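Local coordinates for Alpha/beta hydrolase fold protein (Sphaerobacter thermophilus, PDB 3R0V) that is thought to act as a hydrolase of the alpha/beta fold, though its natural substrate is not established, at residues Asp250-Ala253 and Pro254-Glu258. Residues are numbered along the deposited sequence; the frame is centred on the assembly and turned at random.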
loop_
_atom_site.group_PDB
_atom_site.type_symbol
_atom_site.label_atom_id
_atom_site.label_comp_id
_atom_site.label_asym_id
_atom_site.label_seq_id
_atom_site.Cartn_x
_atom_site.Cartn_y
_atom_site.Cartn_z
ATOM N N ASP A 250 6.992 7.839 14.007
ATOM C CA ASP A 250 8.103 7.481 14.879
ATOM C C ASP A 250 8.067 6.032 15.359
ATOM O O ASP A 250 9.058 5.528 15.897
ATOM C CB ASP A 250 8.227 8.463 16.045
ATOM C CG ASP A 250 8.752 9.821 15.604
ATOM O OD1 ASP A 250 9.588 9.872 14.675
ATOM O OD2 ASP A 250 8.324 10.841 16.183
ATOM N N ALA A 251 6.944 5.358 15.119
ATOM C CA ALA A 251 6.842 3.917 15.382
ATOM C C ALA A 251 7.447 3.096 14.237
ATOM O O ALA A 251 7.861 1.944 14.433
ATOM C CB ALA A 251 5.385 3.516 15.590
ATOM N N ILE A 252 7.492 3.699 13.050
ATOM C CA ILE A 252 7.924 3.021 11.829
ATOM C C ILE A 252 9.344 3.413 11.443
ATOM O O ILE A 252 10.155 2.565 11.084
ATOM C CB ILE A 252 7.029 3.408 10.625
ATOM C CG1 ILE A 252 5.595 2.921 10.820
ATOM C CG2 ILE A 252 7.607 2.851 9.313
ATOM C CD1 ILE A 252 4.646 3.398 9.724
ATOM N N ALA A 253 9.642 4.708 11.495
ATOM C CA ALA A 253 10.894 5.204 10.927
ATOM C C ALA A 253 12.159 4.535 11.468
ATOM O O ALA A 253 13.014 4.155 10.689
ATOM C CB ALA A 253 10.986 6.722 11.067
ATOM N N PRO A 254 12.292 4.396 12.801
ATOM C CA PRO A 254 13.523 3.798 13.335
ATOM C C PRO A 254 13.729 2.369 12.841
ATOM O O PRO A 254 14.865 1.958 12.592
ATOM C CB PRO A 254 13.301 3.822 14.850
ATOM C CG PRO A 254 12.286 4.909 15.065
ATOM C CD PRO A 254 11.382 4.841 13.872
ATOM N N VAL A 255 12.634 1.626 12.698
ATOM C CA VAL A 255 12.697 0.255 12.193
ATOM C C VAL A 255 13.137 0.230 10.724
ATOM O O VAL A 255 13.964 -0.594 10.317
ATOM C CB VAL A 255 11.345 -0.460 12.355
ATOM C CG1 VAL A 255 11.392 -1.853 11.769
ATOM C CG2 VAL A 255 10.942 -0.519 13.834
ATOM N N LEU A 256 12.583 1.137 9.930
ATOM C CA LEU A 256 12.994 1.262 8.538
ATOM C C LEU A 256 14.439 1.700 8.404
ATOM O O LEU A 256 15.162 1.191 7.553
ATOM C CB LEU A 256 12.101 2.249 7.790
ATOM C CG LEU A 256 10.670 1.803 7.537
ATOM C CD1 LEU A 256 9.965 2.880 6.733
ATOM C CD2 LEU A 256 10.620 0.473 6.787
ATOM N N VAL A 257 14.862 2.656 9.226
ATOM C CA VAL A 257 16.243 3.118 9.151
ATOM C C VAL A 257 17.196 1.965 9.426
ATOM O O VAL A 257 18.162 1.777 8.699
ATOM C CB VAL A 257 16.520 4.270 10.128
ATOM C CG1 VAL A 257 18.021 4.537 10.229
ATOM C CG2 VAL A 257 15.774 5.524 9.696
ATOM N N GLU A 258 16.907 1.184 10.466
ATOM C CA GLU A 258 17.748 0.042 10.815
ATOM C C GLU A 258 17.778 -0.987 9.690
ATOM O O GLU A 258 18.840 -1.492 9.319
ATOM C CB GLU A 258 17.238 -0.607 12.104
ATOM C CG GLU A 258 18.217 -1.577 12.762
ATOM C CD GLU A 258 18.300 -2.927 12.070
ATOM O OE1 GLU A 258 17.272 -3.398 11.532
ATOM O OE2 GLU A 258 19.398 -3.525 12.072
#
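Ala253 O accepts the amide of Val257 in the shorter of two i to i+4 bonds that join residues 250-253 to 254-258, with N to O at 2.8 Å and an N-H...O angle of 162°. One residue earlier, Leu256 N donates to Ile252 O at 3.0 Å, again close to straight. Pro254 interrupts this ladder: CD, bonded to its nitrogen in place of a hydrogen, faces Asp250 O at 3.2 Å and holds the nitrogen away from it. Val255 N also lacks its i to i+4 bond, and the helix is kinked where these two are missing. On the buried side, Ile252 and Leu256 run side by side. With chi1 -65°, Ile252 sets CG1 beside its backbone N and swings CG2 to the carbonyl side, where it meets Leu256 CD1 at 3.5 Å, closer than usual carbon contact. Leu42 of helix 40-46 touches Ile252 and Ala253, while Met212 of strand 209-213 touches Val255 and Leu256. Asp250, at the exposed end, forms a salt bridge with Arg45. The chemistry thus implies a C-terminal helix 249-260 that forgoes two i to i+4 bonds, at Pro254 N and Val255 N, resumes them at Leu256 N and Val257 N, and turns an apolar face to the sheet and helix 40-46.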